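Local atomic coordinates of Tol-Pal system protein TolB (Acinetobacter baumannii, PDB entry 7MX5), a protein that probably acts in the periplasm as part of the Tol-Pal system, which supports outer membrane integrity and invagination during cell division. Residues 135-140 / 152-157; 172-177 / 392-397; 183-188 / 196-201; 315-320 / 349-354. All coordinates share one frame; numbering follows the deposited sequence.

Along the chain from the N terminus, contact 1 comes first, closing a hairpin of the opening propeller blade. Contact 2 opens next at 172-177 and closes only at 392-397, so its long loop encloses the rest of the propeller. Nested within it, one after the other, are contact 3, the short hairpin of the second blade, and contact 4, where 315-320 of one blade meets 349-354, the inner segment of the next. No two contacts cross. Strand 391-397 lies beside 135-141, so contacts 1 and 2 share a sheet, while strands 172-177 and 183-188 put contacts 2 and 3 in another. Arg393 and Glu349 salt-bridge contact 2 to contact 4, whereas contacts 3 and 4 do not touch.

Contact 1: 135-140 / 152-157; sequences RIAYVL and LQIADT
Tyr138 meets Gln153 because its CG sits between the backbone N and the carbonyl carbon (chi1 54°), a crowded position that lays the ring across the neighbouring strand. Gln153 CB rests over one ring face, 3.5 Å from Tyr138 CZ, and the chain, extended beyond CG, carries the amide out to the phenol end of the ring, where Tyr138 OH donates to Gln153 OE1 at 2.6 Å. The ring and amide planes are steeply inclined, and the other end of the amide is held as well, Gln153 NE2 bonding to Thr164 OG1. A tyrosine suits this place: its ring covers the strand while its hydroxyl satisfies a buried carbonyl oxygen. At the ring edge lies Ala155 CB, 3.7 Å from Tyr138 CE1, small enough to sit close beside it.

Arg135 reaches over in a different way. Bends at chi2 (-88°) and chi3 fold the chain back over Ile154, whose CG2 lies 3.3 Å from Arg135 NE, and one guanidinium face covers the Ile154 carbonyl. Arg135 NH1 forms a salt bridge with Asp156 OD1 at 3.2 Å, its N-H pointing almost straight at the oxygen; OD1 lies in the guanidinium plane, whereas NH1 stands above the carboxylate plane and also bonds to Gln161 O.

Antiparallel pairs Ile136-Ala155 and Tyr138-Gln153 supply the backbone bonds of this beta hairpin. On the opposite face Ala137 packs against Ile154, and Val139 against Leu152. The hairpin forms the middle of a four-stranded blade, between strands 391-397 and 163-168, with its Ala137 and Leu152 face turned to strand 172-177 of the next blade.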
loop_
_atom_site.group_PDB
_atom_site.type_symbol
_atom_site.label_atom_id
_atom_site.label_comp_id
_atom_site.label_asym_id
_atom_site.label_seq_id
_atom_site.Cartn_x
_atom_site.Cartn_y
_atom_site.Cartn_z
ATOM N N ARG A 135 0.704 5.125 5.191
ATOM C CA ARG A 135 0.418 6.082 4.135
ATOM C C ARG A 135 0.558 5.423 2.771
ATOM O O ARG A 135 1.307 4.457 2.600
ATOM C CB ARG A 135 1.347 7.297 4.231
ATOM C CG ARG A 135 1.368 7.938 5.610
ATOM C CD ARG A 135 0.277 8.986 5.742
ATOM N NE ARG A 135 0.624 10.208 5.029
ATOM C CZ ARG A 135 -0.186 11.246 4.877
ATOM N NH1 ARG A 135 -1.413 11.245 5.373
ATOM N NH2 ARG A 135 0.244 12.310 4.207
ATOM N N ILE A 136 -0.180 5.957 1.800
ATOM C CA ILE A 136 -0.141 5.493 0.420
ATOM C C ILE A 136 0.048 6.702 -0.482
ATOM O O ILE A 136 -0.713 7.673 -0.395
ATOM C CB ILE A 136 -1.420 4.728 0.029
ATOM C CG1 ILE A 136 -1.622 3.512 0.936
ATOM C CG2 ILE A 136 -1.364 4.306 -1.433
ATOM C CD1 ILE A 136 -2.825 2.670 0.569
ATOM N N ALA A 137 1.060 6.647 -1.342
ATOM C CA ALA A 137 1.307 7.706 -2.307
ATOM C C ALA A 137 0.645 7.371 -3.637
ATOM O O ALA A 137 0.519 6.202 -4.012
ATOM C CB ALA A 137 2.806 7.919 -2.509
ATOM N N TYR A 138 0.222 8.411 -4.350
ATOM C CA TYR A 138 -0.461 8.239 -5.624
ATOM C C TYR A 138 -0.336 9.530 -6.420
ATOM O O TYR A 138 0.018 10.582 -5.883
ATOM C CB TYR A 138 -1.931 7.854 -5.421
ATOM C CG TYR A 138 -2.695 8.804 -4.525
ATOM C CD1 TYR A 138 -2.718 8.625 -3.148
ATOM C CD2 TYR A 138 -3.392 9.882 -5.057
ATOM C CE1 TYR A 138 -3.413 9.493 -2.326
ATOM C CE2 TYR A 138 -4.091 10.752 -4.244
ATOM C CZ TYR A 138 -4.097 10.554 -2.879
ATOM O OH TYR A 138 -4.792 11.421 -2.067
ATOM N N VAL A 139 -0.636 9.437 -7.712
ATOM C CA VAL A 139 -0.577 10.574 -8.623
ATOM C C VAL A 139 -1.956 10.768 -9.234
ATOM O O VAL A 139 -2.455 9.889 -9.947
ATOM C CB VAL A 139 0.480 10.381 -9.721
ATOM C CG1 VAL A 139 0.489 11.581 -10.656
ATOM C CG2 VAL A 139 1.852 10.168 -9.106
ATOM N N LEU A 140 -2.568 11.916 -8.956
ATOM C CA LEU A 140 -3.849 12.275 -9.548
ATOM C C LEU A 140 -3.611 12.952 -10.891
ATOM O O LEU A 140 -2.868 13.936 -10.975
ATOM C CB LEU A 140 -4.637 13.200 -8.619
ATOM C CG LEU A 140 -5.101 12.605 -7.289
ATOM C CD1 LEU A 140 -5.767 13.667 -6.430
ATOM C CD2 LEU A 140 -6.044 11.438 -7.528
ATOM N N LEU A 152 1.058 14.854 -7.128
ATOM C CA LEU A 152 1.581 13.794 -6.277
ATOM C C LEU A 152 1.058 14.001 -4.861
ATOM O O LEU A 152 1.306 15.046 -4.249
ATOM C CB LEU A 152 3.108 13.783 -6.294
ATOM C CG LEU A 152 3.778 12.753 -5.383
ATOM C CD1 LEU A 152 3.185 11.369 -5.591
ATOM C CD2 LEU A 152 5.274 12.733 -5.618
ATOM N N GLN A 153 0.338 13.009 -4.345
ATOM C CA GLN A 153 -0.286 13.102 -3.036
ATOM C C GLN A 153 0.074 11.888 -2.194
ATOM O O GLN A 153 0.373 10.811 -2.718
ATOM C CB GLN A 153 -1.812 13.208 -3.146
ATOM C CG GLN A 153 -2.317 14.577 -3.557
ATOM C CD GLN A 153 -3.737 14.830 -3.096
ATOM O OE1 GLN A 153 -4.524 13.897 -2.927
ATOM N NE2 GLN A 153 -4.074 16.098 -2.889
ATOM N N ILE A 154 0.045 12.080 -0.879
ATOM C CA ILE A 154 0.209 11.006 0.092
ATOM C C ILE A 154 -0.950 11.092 1.073
ATOM O O ILE A 154 -1.200 12.154 1.654
ATOM C CB ILE A 154 1.558 11.096 0.834
ATOM C CG1 ILE A 154 2.721 10.986 -0.151
ATOM C CG2 ILE A 154 1.658 10.003 1.880
ATOM C CD1 ILE A 154 4.077 11.217 0.483
ATOM N N ALA A 155 -1.660 9.981 1.251
ATOM C CA ALA A 155 -2.827 9.946 2.117
ATOM C C ALA A 155 -2.777 8.694 2.980
ATOM O O ALA A 155 -1.941 7.807 2.784
ATOM C CB ALA A 155 -4.130 9.989 1.308
ATOM N N ASP A 156 -3.690 8.630 3.946
ATOM C CA ASP A 156 -3.810 7.454 4.790
ATOM C C ASP A 156 -4.330 6.270 3.975
ATOM O O ASP A 156 -4.719 6.400 2.811
ATOM C CB ASP A 156 -4.734 7.739 5.974
ATOM C CG ASP A 156 -4.188 8.812 6.893
ATOM O OD1 ASP A 156 -2.952 8.975 6.948
ATOM O OD2 ASP A 156 -4.996 9.495 7.559
ATOM N N THR A 157 -4.338 5.096 4.610
ATOM C CA THR A 157 -4.769 3.884 3.923
ATOM C C THR A 157 -6.248 3.913 3.560
ATOM O O THR A 157 -6.684 3.107 2.732
ATOM C CB THR A 157 -4.465 2.655 4.781
ATOM O OG1 THR A 157 -5.285 2.672 5.956
ATOM C CG2 THR A 157 -3.000 2.647 5.189
#

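Contact 2: 172-177 / 392-397; sequences ILSPAW and VREPAW
Glu394 stretches across to Ser174 with its chain extended beyond CG, so that the carboxylate is laid over the serine and gripped twice from one residue. Ser174 N donates to Glu394 OE1 at 3.1 Å, nearly straight (174°), and Ser174 OG donates to Glu394 OE2 at 3.0 Å; both donors stand well above the carboxylate plane. The serine hydroxyl is anti to its carbonyl carbon (chi1 -54°), beside the backbone N, which puts both donors within one acid's span. A water bridges OE1 to Ile172 O.

Both strands, running almost parallel (10°), are the innermost ones of adjacent blades of the six-bladed beta propeller. Strand 391-397 comes from the C terminus to complete the first blade, the Velcro-like closure of such rings. Both segments bear a proline after a residue of positive phi. Pro175 crosses the Glu394 chain at about a right angle, its CD 3.8 Å from Glu394 CB.

Farther along, Trp177 turns its ring edge to Ala396, with NE1 pointing at Ala396 O in a bond that is weak, strongly bent and doubtful at so short a separation. Trp177 CD1 also touches Ala396 CB at 3.5 Å, a small side chain that lets the indole come close. Besides the serine, Glu394 OE1 has a long, weak ion pair with Arg141.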
loop_
_atom_site.group_PDB
_atom_site.type_symbol
_atom_site.label_atom_id
_atom_site.label_comp_id
_atom_site.label_asym_id
_atom_site.label_seq_id
_atom_site.Cartn_x
_atom_site.Cartn_y
_atom_site.Cartn_z
ATOM N N ILE A 172 4.021 13.741 -13.673
ATOM C CA ILE A 172 4.705 13.260 -12.477
ATOM C C ILE A 172 4.442 11.764 -12.391
ATOM O O ILE A 172 3.282 11.340 -12.315
ATOM C CB ILE A 172 4.225 13.978 -11.206
ATOM C CG1 ILE A 172 4.643 15.449 -11.227
ATOM C CG2 ILE A 172 4.772 13.285 -9.966
ATOM C CD1 ILE A 172 4.007 16.276 -10.129
ATOM N N LEU A 173 5.508 10.966 -12.413
ATOM C CA LEU A 173 5.380 9.524 -12.559
ATOM C C LEU A 173 6.166 8.786 -11.484
ATOM O O LEU A 173 7.173 9.280 -10.970
ATOM C CB LEU A 173 5.863 9.055 -13.941
ATOM C CG LEU A 173 5.483 9.906 -15.153
ATOM C CD1 LEU A 173 6.331 9.525 -16.355
ATOM C CD2 LEU A 173 4.004 9.760 -15.470
ATOM N N SER A 174 5.677 7.589 -11.155
ATOM C CA SER A 174 6.365 6.575 -10.363
ATOM C C SER A 174 6.826 7.082 -9.001
ATOM O O SER A 174 8.031 7.268 -8.786
ATOM C CB SER A 174 7.565 6.034 -11.144
ATOM O OG SER A 174 7.170 5.564 -12.420
ATOM N N PRO A 175 5.915 7.302 -8.054
ATOM C CA PRO A 175 6.347 7.591 -6.679
ATOM C C PRO A 175 6.925 6.338 -6.036
ATOM O O PRO A 175 6.339 5.255 -6.118
ATOM C CB PRO A 175 5.063 8.050 -5.976
ATOM C CG PRO A 175 3.986 8.070 -7.015
ATOM C CD PRO A 175 4.450 7.288 -8.194
ATOM N N ALA A 176 8.086 6.490 -5.403
ATOM C CA ALA A 176 8.783 5.381 -4.764
ATOM C C ALA A 176 9.158 5.776 -3.346
ATOM O O ALA A 176 9.707 6.859 -3.123
ATOM C CB ALA A 176 10.032 4.980 -5.552
ATOM N N TRP A 177 8.871 4.893 -2.394
ATOM C CA TRP A 177 9.091 5.173 -0.983
ATOM C C TRP A 177 10.510 4.799 -0.578
ATOM O O TRP A 177 11.007 3.727 -0.940
ATOM C CB TRP A 177 8.085 4.409 -0.123
ATOM C CG TRP A 177 6.738 5.050 -0.062
ATOM C CD1 TRP A 177 5.644 4.727 -0.807
ATOM C CD2 TRP A 177 6.337 6.126 0.795
ATOM N NE1 TRP A 177 4.585 5.535 -0.470
ATOM C CE2 TRP A 177 4.986 6.403 0.510
ATOM C CE3 TRP A 177 6.991 6.881 1.773
ATOM C CZ2 TRP A 177 4.275 7.404 1.170
ATOM C CZ3 TRP A 177 6.284 7.874 2.427
ATOM C CH2 TRP A 177 4.940 8.126 2.122
ATOM N N VAL A 392 -6.603 8.034 -10.802
ATOM C CA VAL A 392 -5.543 7.813 -9.824
ATOM C C VAL A 392 -4.618 6.736 -10.371
ATOM O O VAL A 392 -5.083 5.675 -10.805
ATOM C CB VAL A 392 -6.113 7.404 -8.455
ATOM C CG1 VAL A 392 -5.215 7.906 -7.339
ATOM C CG2 VAL A 392 -7.530 7.932 -8.294
ATOM N N ARG A 393 -3.315 7.007 -10.355
ATOM C CA ARG A 393 -2.345 6.119 -10.980
ATOM C C ARG A 393 -1.133 5.934 -10.080
ATOM O O ARG A 393 -0.822 6.775 -9.232
ATOM C CB ARG A 393 -1.890 6.652 -12.348
ATOM C CG ARG A 393 -3.022 7.106 -13.253
ATOM C CD ARG A 393 -3.594 5.936 -14.027
ATOM N NE ARG A 393 -2.544 5.087 -14.574
ATOM C CZ ARG A 393 -2.220 5.034 -15.858
ATOM N NH1 ARG A 393 -2.853 5.765 -16.761
ATOM N NH2 ARG A 393 -1.236 4.227 -16.246
ATOM N N GLU A 394 -0.452 4.805 -10.286
ATOM C CA GLU A 394 0.848 4.479 -9.708
ATOM C C GLU A 394 0.863 4.606 -8.189
ATOM O O GLU A 394 1.562 5.474 -7.649
ATOM C CB GLU A 394 1.926 5.372 -10.324
ATOM C CG GLU A 394 2.562 4.791 -11.577
ATOM C CD GLU A 394 3.288 5.834 -12.405
ATOM O OE1 GLU A 394 2.907 7.023 -12.339
ATOM O OE2 GLU A 394 4.242 5.466 -13.122
ATOM N N PRO A 395 0.129 3.766 -7.465
ATOM C CA PRO A 395 0.180 3.816 -6.002
ATOM C C PRO A 395 1.443 3.160 -5.465
ATOM O O PRO A 395 2.067 2.314 -6.108
ATOM C CB PRO A 395 -1.068 3.036 -5.581
ATOM C CG PRO A 395 -1.260 2.050 -6.678
ATOM C CD PRO A 395 -0.809 2.735 -7.947
ATOM N N ALA A 396 1.814 3.572 -4.254
ATOM C CA ALA A 396 2.988 3.019 -3.583
ATOM C C ALA A 396 2.728 3.030 -2.083
ATOM O O ALA A 396 2.745 4.094 -1.458
ATOM C CB ALA A 396 4.247 3.809 -3.929
ATOM N N TRP A 397 2.485 1.851 -1.516
ATOM C CA TRP A 397 2.246 1.735 -0.084
ATOM C C TRP A 397 3.541 1.966 0.683
ATOM O O TRP A 397 4.562 1.332 0.401
ATOM C CB TRP A 397 1.675 0.356 0.243
ATOM C CG TRP A 397 0.729 0.336 1.408
ATOM C CD1 TRP A 397 0.932 0.891 2.639
ATOM C CD2 TRP A 397 -0.564 -0.279 1.452
ATOM N NE1 TRP A 397 -0.157 0.661 3.445
ATOM C CE2 TRP A 397 -1.090 -0.055 2.741
ATOM C CE3 TRP A 397 -1.330 -0.996 0.528
ATOM C CZ2 TRP A 397 -2.345 -0.521 3.127
ATOM C CZ3 TRP A 397 -2.576 -1.458 0.912
ATOM C CH2 TRP A 397 -3.070 -1.218 2.201
HETATM O O HOH W 1 1.455 9.195 -12.719
HETATM O O HOH W 2 4.591 4.069 -8.003
#

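Contact 3: 183-188 / 196-201; sequences KIAYVS and IYLQDL
Ile184 pairs with Gln199 and Tyr186 with Tyr197 as antiparallel hydrogen-bonded partners, two strands of a beta hairpin running 157° apart, the Tyr186 N to Tyr197 O bond being the longest of the four at 3.3 Å.

Tyr186 carries the polar side. With CG between the backbone N and carbonyl carbon (chi1 53°), its ring reaches across the hairpin, and Tyr186 OH donates to Gln199 OE1 at 2.7 Å, meeting it nearly head-on. Gln199 NE2 in turn bonds to Val165 O. Over the ring face stands Tyr197 CB, a CH-pi contact 4.0 Å from the Tyr186 centroid; the ring planes lie only 19° from parallel, but with the centroids 5.7 Å apart there is little face-to-face stacking. Tyr197 CE1 meets Ser188 CB at 3.5 Å, while Arg206 makes a cation-pi contact with Tyr197.

On the opposite face Ala185 CB and Leu198 CD1 touch at 3.8 Å, and Val187 CG2 and Ile196 CG1 at the same distance; the small alanine lets leucine lean inward. Lys183 stretches past Asp200, to which it makes a long salt bridge, while Asp200 OD1 binds Ser202 N and Thr203 N beyond the strand.

The hairpin lies between strands 172-177 and 206-211 of the same blade. Its Ala185 and Leu198 face packs on strand 215-221 of the following blade, and its Ile184 and Tyr186 face meets strand 150-156 of the preceding one.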
loop_
_atom_site.group_PDB
_atom_site.type_symbol
_atom_site.label_atom_id
_atom_site.label_comp_id
_atom_site.label_asym_id
_atom_site.label_seq_id
_atom_site.Cartn_x
_atom_site.Cartn_y
_atom_site.Cartn_z
ATOM N N LYS A 183 11.415 9.773 3.202
ATOM C CA LYS A 183 11.511 10.537 1.970
ATOM C C LYS A 183 10.760 9.806 0.867
ATOM O O LYS A 183 10.540 8.594 0.932
ATOM C CB LYS A 183 12.973 10.756 1.557
ATOM C CG LYS A 183 13.786 11.552 2.565
ATOM C CD LYS A 183 15.126 11.971 1.985
ATOM C CE LYS A 183 15.823 12.980 2.884
ATOM N NZ LYS A 183 16.648 12.317 3.930
ATOM N N ILE A 184 10.361 10.563 -0.151
ATOM C CA ILE A 184 9.688 10.011 -1.318
ATOM C C ILE A 184 10.395 10.518 -2.566
ATOM O O ILE A 184 10.874 11.657 -2.603
ATOM C CB ILE A 184 8.186 10.373 -1.344
ATOM C CG1 ILE A 184 7.479 9.635 -2.481
ATOM C CG2 ILE A 184 7.988 11.877 -1.476
ATOM C CD1 ILE A 184 6.191 8.978 -2.066
ATOM N N ALA A 185 10.483 9.660 -3.577
ATOM C CA ALA A 185 11.067 10.015 -4.858
ATOM C C ALA A 185 10.014 9.906 -5.949
ATOM O O ALA A 185 9.006 9.207 -5.806
ATOM C CB ALA A 185 12.266 9.126 -5.199
ATOM N N TYR A 186 10.264 10.604 -7.053
ATOM C CA TYR A 186 9.316 10.651 -8.155
ATOM C C TYR A 186 10.025 11.183 -9.389
ATOM O O TYR A 186 11.083 11.811 -9.299
ATOM C CB TYR A 186 8.105 11.524 -7.811
ATOM C CG TYR A 186 8.475 12.911 -7.331
ATOM C CD1 TYR A 186 8.621 13.961 -8.229
ATOM C CD2 TYR A 186 8.687 13.169 -5.981
ATOM C CE1 TYR A 186 8.964 15.227 -7.797
ATOM C CE2 TYR A 186 9.027 14.434 -5.541
ATOM C CZ TYR A 186 9.164 15.459 -6.453
ATOM O OH TYR A 186 9.503 16.722 -6.024
ATOM N N VAL A 187 9.422 10.926 -10.544
ATOM C CA VAL A 187 9.907 11.434 -11.820
ATOM C C VAL A 187 9.028 12.610 -12.213
ATOM O O VAL A 187 7.803 12.473 -12.317
ATOM C CB VAL A 187 9.889 10.344 -12.902
ATOM C CG1 VAL A 187 10.499 10.868 -14.194
ATOM C CG2 VAL A 187 10.629 9.114 -12.412
ATOM N N SER A 188 9.645 13.768 -12.425
ATOM C CA SER A 188 8.924 14.992 -12.733
ATOM C C SER A 188 9.370 15.539 -14.079
ATOM O O SER A 188 10.550 15.460 -14.436
ATOM C CB SER A 188 9.139 16.050 -11.646
ATOM O OG SER A 188 8.504 17.270 -11.991
ATOM N N ILE A 196 14.614 12.692 -11.654
ATOM C CA ILE A 196 14.214 11.972 -10.452
ATOM C C ILE A 196 14.559 12.836 -9.246
ATOM O O ILE A 196 15.734 13.118 -8.987
ATOM C CB ILE A 196 14.899 10.600 -10.365
ATOM C CG1 ILE A 196 14.303 9.640 -11.398
ATOM C CG2 ILE A 196 14.759 10.025 -8.963
ATOM C CD1 ILE A 196 14.983 8.288 -11.438
ATOM N N TYR A 197 13.536 13.266 -8.517
ATOM C CA TYR A 197 13.710 14.085 -7.330
ATOM C C TYR A 197 13.604 13.221 -6.079
ATOM O O TYR A 197 12.972 12.164 -6.089
ATOM C CB TYR A 197 12.665 15.201 -7.279
ATOM C CG TYR A 197 12.819 16.248 -8.361
ATOM C CD1 TYR A 197 12.244 16.073 -9.613
ATOM C CD2 TYR A 197 13.531 17.416 -8.126
ATOM C CE1 TYR A 197 12.378 17.030 -10.602
ATOM C CE2 TYR A 197 13.665 18.381 -9.108
ATOM C CZ TYR A 197 13.091 18.181 -10.345
ATOM O OH TYR A 197 13.227 19.137 -11.325
ATOM N N LEU A 198 14.238 13.679 -5.002
ATOM C CA LEU A 198 14.154 13.031 -3.697
ATOM C C LEU A 198 13.683 14.074 -2.692
ATOM O O LEU A 198 14.408 15.030 -2.399
ATOM C CB LEU A 198 15.497 12.433 -3.283
ATOM C CG LEU A 198 15.439 11.475 -2.091
ATOM C CD1 LEU A 198 14.343 10.435 -2.288
ATOM C CD2 LEU A 198 16.786 10.805 -1.869
ATOM N N GLN A 199 12.478 13.886 -2.160
ATOM C CA GLN A 199 11.803 14.897 -1.357
ATOM C C GLN A 199 11.770 14.466 0.104
ATOM O O GLN A 199 11.198 13.422 0.437
ATOM C CB GLN A 199 10.386 15.136 -1.876
ATOM C CG GLN A 199 9.672 16.300 -1.216
ATOM C CD GLN A 199 8.823 17.085 -2.196
ATOM O OE1 GLN A 199 9.048 17.041 -3.405
ATOM N NE2 GLN A 199 7.841 17.814 -1.676
ATOM N N ASP A 200 12.377 15.275 0.969
ATOM C CA ASP A 200 12.293 15.057 2.408
ATOM C C ASP A 200 10.898 15.436 2.892
ATOM O O ASP A 200 10.496 16.598 2.793
ATOM C CB ASP A 200 13.362 15.883 3.123
ATOM C CG ASP A 200 13.480 15.552 4.603
ATOM O OD1 ASP A 200 12.453 15.551 5.312
ATOM O OD2 ASP A 200 14.613 15.294 5.060
ATOM N N LEU A 201 10.158 14.461 3.417
ATOM C CA LEU A 201 8.790 14.713 3.853
ATOM C C LEU A 201 8.707 15.460 5.178
ATOM O O LEU A 201 7.623 15.941 5.528
ATOM C CB LEU A 201 8.020 13.396 3.958
ATOM C CG LEU A 201 7.880 12.613 2.654
ATOM C CD1 LEU A 201 7.381 11.207 2.929
ATOM C CD2 LEU A 201 6.950 13.340 1.693
#

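Contact 4: 315-320 / 349-354; sequences KIALVH and ESPSFS
Between two blades of the propeller, the second strand of one (315-320) meets the inner segment of the next (349-354), in which Pro351 and Phe353 face Ala317. The two segments run in nearly opposite senses, 163° apart end to end, and share no hydrogen bond.

Ala317 is the hub. Its CB lies 3.5 Å from Phe353 CE2 and 3.9 Å from Pro351 CG, so one methyl group is wedged between a ring and a proline, with no bulk to hold them apart. Phe353 presses its ring obliquely on the strand backbone, CE2 coming 3.3 Å from Ala317 N, while CZ touches Lys315 CB at 3.7 Å; Ile316 C lies at the ring's edge. Lys315 contributes only its aliphatic base here, since the chain bends away and NZ pairs with Asp333.

At the other end Val319 holds CG2 anti to its carbonyl carbon, beside the backbone N (chi1 163°, measured to CG1), and this branch meets Glu349 O at 3.2 Å. The carboxylate of Glu349 leads the opposite way, to Arg393 and Glu394 N.

With the polar groups of Lys315 and Glu349 paired outside the interface, the two segments are joined by van der Waals contact, largely apolar but including Val319 CG2 against Glu349 O and the Phe353 ring against the backbone of 316-317.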
loop_
_atom_site.group_PDB
_atom_site.type_symbol
_atom_site.label_atom_id
_atom_site.label_comp_id
_atom_site.label_asym_id
_atom_site.label_seq_id
_atom_site.Cartn_x
_atom_site.Cartn_y
_atom_site.Cartn_z
ATOM N N LYS A 315 6.438 -13.257 -1.688
ATOM C CA LYS A 315 5.337 -13.049 -2.616
ATOM C C LYS A 315 5.705 -11.995 -3.651
ATOM O O LYS A 315 6.547 -11.125 -3.407
ATOM C CB LYS A 315 4.053 -12.624 -1.886
ATOM C CG LYS A 315 3.665 -13.521 -0.722
ATOM C CD LYS A 315 2.809 -14.687 -1.189
ATOM C CE LYS A 315 2.241 -15.462 -0.010
ATOM N NZ LYS A 315 2.123 -16.917 -0.306
ATOM N N ILE A 316 5.054 -12.081 -4.810
ATOM C CA ILE A 316 5.235 -11.132 -5.901
ATOM C C ILE A 316 3.858 -10.709 -6.393
ATOM O O ILE A 316 3.060 -11.555 -6.812
ATOM C CB ILE A 316 6.050 -11.727 -7.062
ATOM C CG1 ILE A 316 7.512 -11.922 -6.658
ATOM C CG2 ILE A 316 5.952 -10.834 -8.292
ATOM C CD1 ILE A 316 8.347 -12.609 -7.721
ATOM N N ALA A 317 3.581 -9.410 -6.344
ATOM C CA ALA A 317 2.402 -8.839 -6.980
ATOM C C ALA A 317 2.799 -8.328 -8.357
ATOM O O ALA A 317 3.761 -7.564 -8.485
ATOM C CB ALA A 317 1.806 -7.709 -6.139
ATOM N N LEU A 318 2.066 -8.753 -9.382
ATOM C CA LEU A 318 2.461 -8.471 -10.754
ATOM C C LEU A 318 1.223 -8.268 -11.614
ATOM O O LEU A 318 0.088 -8.445 -11.167
ATOM C CB LEU A 318 3.325 -9.600 -11.327
ATOM C CG LEU A 318 2.628 -10.951 -11.519
ATOM C CD1 LEU A 318 3.176 -11.666 -12.741
ATOM C CD2 LEU A 318 2.773 -11.826 -10.281
ATOM N N VAL A 319 1.463 -7.890 -12.866
ATOM C CA VAL A 319 0.422 -7.786 -13.880
ATOM C C VAL A 319 0.514 -9.023 -14.762
ATOM O O VAL A 319 1.553 -9.277 -15.383
ATOM C CB VAL A 319 0.565 -6.499 -14.707
ATOM C CG1 VAL A 319 -0.230 -6.605 -16.001
ATOM C CG2 VAL A 319 0.107 -5.301 -13.896
ATOM N N HIS A 320 -0.567 -9.797 -14.809
ATOM C CA HIS A 320 -0.600 -11.072 -15.508
ATOM C C HIS A 320 -1.659 -11.017 -16.598
ATOM O O HIS A 320 -2.780 -10.558 -16.357
ATOM C CB HIS A 320 -0.890 -12.215 -14.531
ATOM C CG HIS A 320 -0.836 -13.575 -15.150
ATOM N ND1 HIS A 320 0.343 -14.271 -15.316
ATOM C CD2 HIS A 320 -1.816 -14.375 -15.633
ATOM C CE1 HIS A 320 0.086 -15.438 -15.881
ATOM N NE2 HIS A 320 -1.217 -15.525 -16.084
ATOM N N GLU A 349 0.063 -1.586 -14.963
ATOM C CA GLU A 349 0.730 -0.733 -13.993
ATOM C C GLU A 349 1.077 -1.548 -12.756
ATOM O O GLU A 349 0.374 -2.498 -12.403
ATOM C CB GLU A 349 -0.153 0.467 -13.623
ATOM C CG GLU A 349 0.550 1.577 -12.866
ATOM C CD GLU A 349 -0.068 2.935 -13.141
ATOM O OE1 GLU A 349 0.156 3.480 -14.243
ATOM O OE2 GLU A 349 -0.788 3.451 -12.263
ATOM N N SER A 350 2.160 -1.158 -12.096
ATOM C CA SER A 350 2.679 -1.941 -10.981
ATOM C C SER A 350 1.732 -1.885 -9.787
ATOM O O SER A 350 1.248 -0.802 -9.434
ATOM C CB SER A 350 4.058 -1.426 -10.575
ATOM O OG SER A 350 4.846 -2.464 -10.018
ATOM N N PRO A 351 1.441 -3.011 -9.149
ATOM C CA PRO A 351 0.733 -2.993 -7.868
ATOM C C PRO A 351 1.716 -2.683 -6.743
ATOM O O PRO A 351 2.904 -2.456 -6.967
ATOM C CB PRO A 351 0.161 -4.412 -7.747
ATOM C CG PRO A 351 0.680 -5.189 -8.943
ATOM C CD PRO A 351 1.753 -4.378 -9.590
ATOM N N SER A 352 1.201 -2.677 -5.515
ATOM C CA SER A 352 2.030 -2.371 -4.357
ATOM C C SER A 352 1.521 -3.142 -3.150
ATOM O O SER A 352 0.338 -3.055 -2.808
ATOM C CB SER A 352 2.038 -0.865 -4.066
ATOM O OG SER A 352 3.180 -0.496 -3.312
ATOM N N PHE A 353 2.419 -3.885 -2.511
ATOM C CA PHE A 353 2.077 -4.671 -1.336
ATOM C C PHE A 353 1.959 -3.783 -0.103
ATOM O O PHE A 353 2.687 -2.799 0.055
ATOM C CB PHE A 353 3.134 -5.746 -1.085
ATOM C CG PHE A 353 2.780 -7.095 -1.643
ATOM C CD1 PHE A 353 1.677 -7.788 -1.173
ATOM C CD2 PHE A 353 3.561 -7.675 -2.628
ATOM C CE1 PHE A 353 1.356 -9.034 -1.681
ATOM C CE2 PHE A 353 3.246 -8.920 -3.139
ATOM C CZ PHE A 353 2.142 -9.600 -2.666
ATOM N N SER A 354 1.032 -4.145 0.777
ATOM C CA SER A 354 0.984 -3.513 2.083
ATOM C C SER A 354 2.089 -4.085 2.972
ATOM O O SER A 354 2.547 -5.209 2.751
ATOM C CB SER A 354 -0.378 -3.730 2.734
ATOM O OG SER A 354 -0.578 -5.093 3.065
#